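Local coordinates for uncharacterized protein yfeY (Escherichia coli, PDB 2QZB), which is of unknown function but belongs to the DUF1131 family and is probably made as a bacterial lipoprotein precursor, at residues V84-S87 with D88-A91; G98-F101 with S102-Y105; M148-D151 with D152-K155. All coordinates share one frame; numbering follows the deposited sequence.

Overall arrangement
All three contacts are local turns or helix starts in loops joined to the long antiparallel sheet. Contact 1 is largely buried, about 9 Å from the centre of the chain, where strand 81-84 gives way to a beta turn; aspartates there are matched by a lysine and a tyrosine. Contacts 2 and 3, centred about 15 Å and 20 Å from that point, are partly buried, with exposed residues on their outer sides, and each opens a one-turn helix, 101-104 and 151-154. They touch through Phe101 and Leu154, whereas contact 1 stays about 6 Å from contact 2 at the nearest atoms. Contact 2 is aromatic, contact 3 rests on aliphatic groups and backbone bonds.

Contact 1: V84-S87 with D88-A91; sequences VLDS and DIPA
A type I beta turn from Asp86 to Ile89 reverses the chain just after strand 81-84, and its closing bond runs from Ile89 N to Asp86 O at 3.0 Å with an N-H...O angle of 166°. The Asp86 side chain bonds back into the same turn. With CG anti to the backbone N (chi1 -172°), the carboxylate swings over the turn, and its OD1 takes the amide of Asp88 (N to OD1 3.0 Å), which arrives from above the carboxylate plane. Aspartate suits this first turn position because its short side chain can accept a bond from the amide two residues on, the pattern of an Asx turn.

Asp86 OD1 and Asp88 OD1 stand 3.3 Å apart, their carboxylate planes turned 68° against each other. Lys64, at the end of strand 55-64, forms salt bridges with both, which probably offsets the repulsion, while the hydroxyl of Tyr43, just before strand 44-52, bonds to Asp86 OD2. The Asp86 carboxylate joins both residues to the turn.

Ile89 also makes an aliphatic contact: its CB meets Val84 CG1 at 3.8 Å, the two side chains crossing at about a right angle. Isoleucine suits the place because its apolar branches are buried between Val84, Met70 of strand 67-73 and Val16 of strand 16-17. Its CD1 methyl lies 3.7 Å from Asp86 OD2, the oxygen bonded by Tyr43. A water lies within bonding distance of Ile89 O (2.6 Å) and Ser87 O, and can bridge the two carbonyls, though it has more acceptors in reach than protons.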
ATOM      1  N   VAL A  84       2.109   2.226  -0.309  1.00 22.60           N
ATOM      2  CA  VAL A  84       2.893   3.151   0.502  1.00 21.92           C
ATOM      3  C   VAL A  84       3.742   2.309   1.425  1.00 23.23           C
ATOM      4  O   VAL A  84       3.232   1.424   2.127  1.00 23.24           O
ATOM      5  CB  VAL A  84       2.034   4.173   1.279  1.00 23.08           C
ATOM      6  CG1 VAL A  84       2.924   5.142   2.140  1.00 21.46           C
ATOM      7  CG2 VAL A  84       1.195   5.009   0.323  1.00 20.54           C
ATOM      8  N   LEU A  85       5.038   2.549   1.406  1.00 23.17           N
ATOM      9  CA  LEU A  85       5.939   1.854   2.325  1.00 24.81           C
ATOM     10  C   LEU A  85       6.670   2.821   3.256  1.00 26.43           C
ATOM     11  O   LEU A  85       7.410   2.402   4.140  1.00 27.86           O
ATOM     12  CB  LEU A  85       6.949   1.037   1.526  1.00 25.39           C
ATOM     13  CG  LEU A  85       6.373   0.010   0.534  1.00 24.32           C
ATOM     14  CD1 LEU A  85       6.040   0.566  -0.852  1.00 26.11           C
ATOM     15  CD2 LEU A  85       7.389  -1.035   0.356  1.00 31.28           C
ATOM     16  N   ASP A  86       6.482   4.107   3.020  1.00 27.51           N
ATOM     17  CA  ASP A  86       7.088   5.193   3.796  1.00 29.47           C
ATOM     18  C   ASP A  86       6.391   5.275   5.145  1.00 30.42           C
ATOM     19  O   ASP A  86       5.160   5.540   5.223  1.00 28.54           O
ATOM     20  CB  ASP A  86       6.887   6.508   3.054  1.00 29.71           C
ATOM     21  CG  ASP A  86       7.637   7.684   3.680  1.00 32.21           C
ATOM     22  OD1 ASP A  86       8.146   7.602   4.830  1.00 32.57           O
ATOM     23  OD2 ASP A  86       7.701   8.717   2.990  1.00 32.79           O
ATOM     24  N   SER A  87       7.173   5.044   6.208  1.00 30.88           N
ATOM     25  CA  SER A  87       6.590   4.958   7.544  1.00 32.58           C
ATOM     26  C   SER A  87       6.069   6.317   7.979  1.00 32.10           C
ATOM     27  O   SER A  87       5.205   6.393   8.836  1.00 33.12           O
ATOM     28  CB  SER A  87       7.603   4.389   8.553  1.00 33.41           C
ATOM     29  OG  SER A  87       8.724   5.259   8.613  1.00 35.10           O
ATOM     30  N   ASP A  88       6.573   7.384   7.362  1.00 31.60           N
ATOM     31  CA  ASP A  88       6.101   8.735   7.606  1.00 31.59           C
ATOM     32  C   ASP A  88       4.743   9.107   6.999  1.00 31.01           C
ATOM     33  O   ASP A  88       4.243  10.208   7.244  1.00 31.40           O
ATOM     34  CB  ASP A  88       7.132   9.762   7.131  1.00 32.29           C
ATOM     35  CG  ASP A  88       8.496   9.573   7.793  1.00 35.86           C
ATOM     36  OD1 ASP A  88       9.522   9.675   7.068  1.00 35.84           O
ATOM     37  OD2 ASP A  88       8.511   9.308   9.025  1.00 36.89           O
ATOM     38  N   ILE A  89       4.149   8.227   6.208  1.00 29.30           N
ATOM     39  CA  ILE A  89       2.824   8.533   5.644  1.00 28.13           C
ATOM     40  C   ILE A  89       1.816   7.586   6.273  1.00 27.46           C
ATOM     41  O   ILE A  89       1.811   6.407   5.944  1.00 26.92           O
ATOM     42  CB  ILE A  89       2.843   8.345   4.091  1.00 28.62           C
ATOM     43  CG1 ILE A  89       3.946   9.237   3.494  1.00 28.23           C
ATOM     44  CG2 ILE A  89       1.436   8.589   3.456  1.00 26.90           C
ATOM     45  CD1 ILE A  89       4.129   9.072   2.033  1.00 31.97           C
ATOM     46  N   PRO A  90       0.950   8.095   7.160  1.00 27.42           N
ATOM     47  CA  PRO A  90      -0.055   7.213   7.732  1.00 27.88           C
ATOM     48  C   PRO A  90      -1.328   7.203   6.871  1.00 27.60           C
ATOM     49  O   PRO A  90      -1.479   8.028   5.980  1.00 27.33           O
ATOM     50  CB  PRO A  90      -0.323   7.857   9.107  1.00 29.03           C
ATOM     51  CG  PRO A  90      -0.182   9.422   8.801  1.00 28.39           C
ATOM     52  CD  PRO A  90       0.790   9.498   7.606  1.00 27.68           C
ATOM     53  N   ALA A  91      -2.213   6.244   7.117  1.00 28.23           N
ATOM     54  CA  ALA A  91      -3.560   6.279   6.597  1.00 28.65           C
ATOM     55  C   ALA A  91      -4.379   7.248   7.450  1.00 29.35           C
ATOM     56  O   ALA A  91      -4.074   7.451   8.615  1.00 30.02           O
ATOM     57  CB  ALA A  91      -4.174   4.873   6.630  1.00 28.11           C
TER
HETATM   58  O   HOH W   1       3.024   4.695   7.530  1.00 30.73           O

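Contact 2: G98-F101 with S102-Y105; sequences GTPF and SDLY
The Phe101 ring carries the CB of Tyr105 over one face, a CH-pi contact in which CB sits 4.2 Å from the ring centroid and 26° off the normal. The two rings themselves meet obliquely, with planes at 42° and Phe101 CE1 touching Tyr105 CD2 at 3.7 Å. One face of the Tyr105 ring is met by CB of the preceding Leu104, offset toward the rim. Outside the pair, Phe137 of strand 133-138 packs edge-to-face with Phe101, and the hydroxyl of Tyr105 bonds to the backbone oxygen of Lys126.

The ring of Phe101 reaches the sheet because its CG stands anti to the backbone N (chi1 -177°), and a large flat side chain suits this place, where Cys125 of the Cys112-Cys125 disulfide also touches it.

The backbone forms a short, weakly bonded helical turn. Phe101 O accepts both Leu104 N at 2.8 Å and Tyr105 N at 3.0 Å, the second donor lying nearly along the C=O axis and the first above the carbonyl plane. Pro100 O takes Asp103 N. Proline suits its place just before the turn, having no N-H that needs a partner, and Asp103 OD2 approaches Pro100 CD at 3.2 Å. At the same end Thr99 CG2 packs against Leu104 CD1 at 3.8 Å, the side chains crossing at about a right angle.

The chemistry therefore divides the turn: aromatic and aliphatic groups face the sheet, while the carboxylate of Asp103 lies on its exposed side, and the carbonyl oxygen of Phe101, which accepts two N-H groups, probably helps hold the turn in shape.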
ATOM      1  N   GLY A  98       4.080  -0.437  10.733  1.00 24.40           N
ATOM      2  CA  GLY A  98       4.308  -0.803  12.090  1.00 24.89           C
ATOM      3  C   GLY A  98       3.092  -0.998  12.989  1.00 24.58           C
ATOM      4  O   GLY A  98       3.241  -1.563  14.063  1.00 25.06           O
ATOM      5  N   THR A  99       1.889  -0.567  12.576  1.00 23.30           N
ATOM      6  CA  THR A  99       0.707  -0.784  13.421  1.00 21.77           C
ATOM      7  C   THR A  99       0.578  -2.299  13.663  1.00 22.19           C
ATOM      8  O   THR A  99       0.688  -3.064  12.721  1.00 21.38           O
ATOM      9  CB  THR A  99      -0.560  -0.215  12.764  1.00 21.41           C
ATOM     10  OG1 THR A  99      -0.413   1.202  12.688  1.00 20.20           O
ATOM     11  CG2 THR A  99      -1.873  -0.537  13.595  1.00 19.85           C
ATOM     12  N   PRO A 100       0.378  -2.733  14.925  1.00 22.15           N
ATOM     13  CA  PRO A 100       0.157  -4.153  15.208  1.00 21.88           C
ATOM     14  C   PRO A 100      -1.177  -4.663  14.613  1.00 22.89           C
ATOM     15  O   PRO A 100      -2.185  -3.968  14.632  1.00 21.42           O
ATOM     16  CB  PRO A 100       0.149  -4.222  16.743  1.00 22.62           C
ATOM     17  CG  PRO A 100       0.940  -2.932  17.185  1.00 23.99           C
ATOM     18  CD  PRO A 100       0.428  -1.926  16.163  1.00 23.21           C
ATOM     19  N   PHE A 101      -1.161  -5.859  14.054  1.00 22.31           N
ATOM     20  CA  PHE A 101      -2.418  -6.488  13.604  1.00 23.17           C
ATOM     21  C   PHE A 101      -3.544  -6.438  14.664  1.00 23.48           C
ATOM     22  O   PHE A 101      -4.685  -6.061  14.357  1.00 23.73           O
ATOM     23  CB  PHE A 101      -2.103  -7.950  13.239  1.00 22.19           C
ATOM     24  CG  PHE A 101      -3.277  -8.714  12.695  1.00 22.21           C
ATOM     25  CD1 PHE A 101      -3.612  -8.636  11.341  1.00 23.32           C
ATOM     26  CD2 PHE A 101      -4.006  -9.577  13.523  1.00 22.61           C
ATOM     27  CE1 PHE A 101      -4.693  -9.354  10.815  1.00 22.14           C
ATOM     28  CE2 PHE A 101      -5.079 -10.311  13.017  1.00 22.34           C
ATOM     29  CZ  PHE A 101      -5.439 -10.197  11.667  1.00 23.09           C
ATOM     30  N   SER A 102      -3.193  -6.812  15.903  1.00 23.52           N
ATOM     31  CA  SER A 102      -4.105  -6.917  17.062  1.00 24.15           C
ATOM     32  C   SER A 102      -4.704  -5.589  17.514  1.00 24.82           C
ATOM     33  O   SER A 102      -5.725  -5.572  18.245  1.00 23.07           O
ATOM     34  CB  SER A 102      -3.354  -7.557  18.231  1.00 24.74           C
ATOM     35  OG  SER A 102      -2.195  -6.793  18.557  1.00 27.16           O
ATOM     36  N   ASP A 103      -4.105  -4.484  17.052  1.00 23.96           N
ATOM     37  CA  ASP A 103      -4.693  -3.151  17.221  1.00 24.83           C
ATOM     38  C   ASP A 103      -5.970  -2.974  16.343  1.00 24.76           C
ATOM     39  O   ASP A 103      -6.866  -2.160  16.629  1.00 24.35           O
ATOM     40  CB  ASP A 103      -3.640  -2.073  16.854  1.00 24.32           C
ATOM     41  CG  ASP A 103      -2.740  -1.680  18.039  1.00 28.49           C
ATOM     42  OD1 ASP A 103      -2.772  -2.355  19.082  1.00 31.79           O
ATOM     43  OD2 ASP A 103      -1.989  -0.684  17.935  1.00 30.89           O
ATOM     44  N   LEU A 104      -6.041  -3.728  15.258  1.00 24.53           N
ATOM     45  CA  LEU A 104      -7.081  -3.473  14.254  1.00 24.43           C
ATOM     46  C   LEU A 104      -8.092  -4.568  14.113  1.00 23.99           C
ATOM     47  O   LEU A 104      -9.252  -4.277  13.839  1.00 23.99           O
ATOM     48  CB  LEU A 104      -6.450  -3.217  12.876  1.00 24.31           C
ATOM     49  CG  LEU A 104      -5.437  -2.080  12.889  1.00 26.95           C
ATOM     50  CD1 LEU A 104      -4.643  -2.107  11.604  1.00 27.20           C
ATOM     51  CD2 LEU A 104      -6.117  -0.727  13.127  1.00 25.41           C
ATOM     52  N   TYR A 105      -7.648  -5.814  14.272  1.00 24.51           N
ATOM     53  CA  TYR A 105      -8.481  -6.995  13.997  1.00 25.27           C
ATOM     54  C   TYR A 105      -8.393  -7.993  15.132  1.00 26.20           C
ATOM     55  O   TYR A 105      -7.315  -8.241  15.665  1.00 26.59           O
ATOM     56  CB  TYR A 105      -8.100  -7.694  12.683  1.00 25.27           C
ATOM     57  CG  TYR A 105      -8.047  -6.763  11.490  1.00 25.71           C
ATOM     58  CD1 TYR A 105      -9.209  -6.300  10.903  1.00 25.42           C
ATOM     59  CD2 TYR A 105      -6.821  -6.299  11.005  1.00 26.80           C
ATOM     60  CE1 TYR A 105      -9.179  -5.418   9.819  1.00 27.02           C
ATOM     61  CE2 TYR A 105      -6.766  -5.377   9.922  1.00 29.10           C
ATOM     62  CZ  TYR A 105      -7.951  -4.976   9.326  1.00 26.15           C
ATOM     63  OH  TYR A 105      -7.920  -4.107   8.264  1.00 29.64           O
TER

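Contact 3: M148-D151 with D152-K155; sequences MPSD and DTLK
Leu154 lays its side chain back over the two residues that precede helix 151-154. Its CG is anti to the carbonyl carbon (chi1 -67°), so that the branches point toward Pro149: CD2 touches Pro149 CB at 4.2 Å and CD1 approaches Pro149 O at 3.4 Å. A leucine suits the place because one methyl meets the proline side chain while the other lies near the proline carbonyl. The CG2 methyl of Thr153 faces the same Pro149 CB, also at 4.2 Å. Leu154 donates its backbone N to Ser150 O at 3.0 Å, with an N-H...O angle of 166°, while its CG rests 3.2 Å from that oxygen.

Ser150 occupies the N-cap position, just before the helix begins. A small hydroxyl residue is common at an N-cap, and this OG, set between its own backbone N and carbonyl carbon, lies near the first amides of the helix, 3.4 Å from Asp152 N and 3.9 Å from Thr153 OG1. Asp151 and Asp152 follow at the first turn, where the helix dipole would probably steady their negative charge. A second helical bond, weak, joins Lys155 N to Asp151 O at 3.1 Å, and the Lys155 side chain leads away from the turn.

The short helix sits against the far edge of the sheet: Pro149 touches Val123 of strand 123-126, Met148 reaches Cys112 of strand 112-114, Asp151 OD1 bonds to Ala108 N, and the carbonyl of Lys155 meets Ser102 of helix 101-104 through a weak hydrogen bond.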
ATOM      1  N   MET A 148      -3.447 -18.292   4.470  1.00 46.59           N
ATOM      2  CA  MET A 148      -3.226 -17.311   5.532  1.00 44.04           C
ATOM      3  C   MET A 148      -2.841 -18.068   6.795  1.00 44.05           C
ATOM      4  O   MET A 148      -3.471 -19.061   7.113  1.00 44.38           O
ATOM      5  CB  MET A 148      -4.511 -16.519   5.832  1.00 44.81           C
ATOM      6  CG  MET A 148      -4.747 -15.293   5.002  1.00 42.58           C
ATOM      7  SD  MET A 148      -5.799 -14.138   5.890  1.00 40.04           S
ATOM      8  CE  MET A 148      -7.351 -15.050   6.042  1.00 44.13           C
ATOM      9  N   PRO A 149      -1.800 -17.609   7.529  1.00 43.59           N
ATOM     10  CA  PRO A 149      -1.565 -18.127   8.887  1.00 43.33           C
ATOM     11  C   PRO A 149      -2.735 -17.836   9.860  1.00 43.32           C
ATOM     12  O   PRO A 149      -3.575 -16.966   9.594  1.00 43.51           O
ATOM     13  CB  PRO A 149      -0.310 -17.376   9.347  1.00 42.99           C
ATOM     14  CG  PRO A 149       0.317 -16.890   8.144  1.00 43.18           C
ATOM     15  CD  PRO A 149      -0.785 -16.617   7.151  1.00 43.54           C
ATOM     16  N   SER A 150      -2.770 -18.560  10.970  1.00 43.24           N
ATOM     17  CA  SER A 150      -3.849 -18.473  11.934  1.00 43.51           C
ATOM     18  C   SER A 150      -3.834 -17.144  12.684  1.00 43.31           C
ATOM     19  O   SER A 150      -2.852 -16.387  12.599  1.00 42.67           O
ATOM     20  CB  SER A 150      -3.715 -19.601  12.944  1.00 43.47           C
ATOM     21  OG  SER A 150      -2.776 -19.253  13.949  1.00 45.70           O
ATOM     22  N   ASP A 151      -4.904 -16.912  13.455  1.00 42.82           N
ATOM     23  CA  ASP A 151      -5.079 -15.712  14.271  1.00 42.25           C
ATOM     24  C   ASP A 151      -4.018 -15.553  15.381  1.00 42.02           C
ATOM     25  O   ASP A 151      -3.625 -14.430  15.690  1.00 41.27           O
ATOM     26  CB  ASP A 151      -6.504 -15.657  14.863  1.00 42.31           C
ATOM     27  CG  ASP A 151      -7.612 -15.660  13.788  1.00 43.85           C
ATOM     28  OD1 ASP A 151      -7.444 -15.025  12.708  1.00 43.37           O
ATOM     29  OD2 ASP A 151      -8.665 -16.301  14.034  1.00 43.96           O
ATOM     30  N   ASP A 152      -3.563 -16.652  15.994  1.00 42.12           N
ATOM     31  CA  ASP A 152      -2.527 -16.554  17.061  1.00 41.91           C
ATOM     32  C   ASP A 152      -1.152 -16.132  16.567  1.00 40.83           C
ATOM     33  O   ASP A 152      -0.374 -15.542  17.328  1.00 41.07           O
ATOM     34  CB  ASP A 152      -2.347 -17.867  17.839  1.00 43.46           C
ATOM     35  CG  ASP A 152      -3.477 -18.141  18.789  1.00 47.24           C
ATOM     36  OD1 ASP A 152      -3.668 -17.363  19.753  1.00 50.71           O
ATOM     37  OD2 ASP A 152      -4.173 -19.164  18.571  1.00 52.85           O
ATOM     38  N   THR A 153      -0.815 -16.518  15.343  1.00 39.16           N
ATOM     39  CA  THR A 153       0.402 -16.039  14.700  1.00 37.95           C
ATOM     40  C   THR A 153       0.245 -14.580  14.271  1.00 36.49           C
ATOM     41  O   THR A 153       1.103 -13.735  14.583  1.00 35.65           O
ATOM     42  CB  THR A 153       0.722 -16.845  13.427  1.00 38.54           C
ATOM     43  OG1 THR A 153       0.986 -18.201  13.784  1.00 40.55           O
ATOM     44  CG2 THR A 153       1.956 -16.260  12.707  1.00 38.30           C
ATOM     45  N   LEU A 154      -0.849 -14.305  13.558  1.00 34.10           N
ATOM     46  CA  LEU A 154      -1.102 -12.980  13.004  1.00 33.15           C
ATOM     47  C   LEU A 154      -1.185 -11.861  14.037  1.00 33.01           C
ATOM     48  O   LEU A 154      -0.871 -10.730  13.696  1.00 32.24           O
ATOM     49  CB  LEU A 154      -2.349 -12.966  12.128  1.00 33.22           C
ATOM     50  CG  LEU A 154      -2.283 -13.771  10.830  1.00 33.51           C
ATOM     51  CD1 LEU A 154      -3.625 -13.648  10.084  1.00 31.40           C
ATOM     52  CD2 LEU A 154      -1.121 -13.307   9.956  1.00 31.68           C
ATOM     53  N   LYS A 155      -1.571 -12.162  15.280  1.00 32.21           N
ATOM     54  CA  LYS A 155      -1.806 -11.087  16.264  1.00 34.20           C
ATOM     55  C   LYS A 155      -0.579 -10.187  16.443  1.00 32.72           C
ATOM     56  O   LYS A 155      -0.723  -8.981  16.650  1.00 33.79           O
ATOM     57  CB  LYS A 155      -2.343 -11.600  17.620  1.00 33.62           C
ATOM     58  CG  LYS A 155      -1.413 -12.563  18.339  1.00 37.26           C
ATOM     59  CD  LYS A 155      -2.016 -13.135  19.656  1.00 37.74           C
ATOM     60  CE  LYS A 155      -0.873 -13.477  20.645  1.00 43.71           C
ATOM     61  NZ  LYS A 155      -1.126 -14.637  21.586  1.00 49.01           N
TER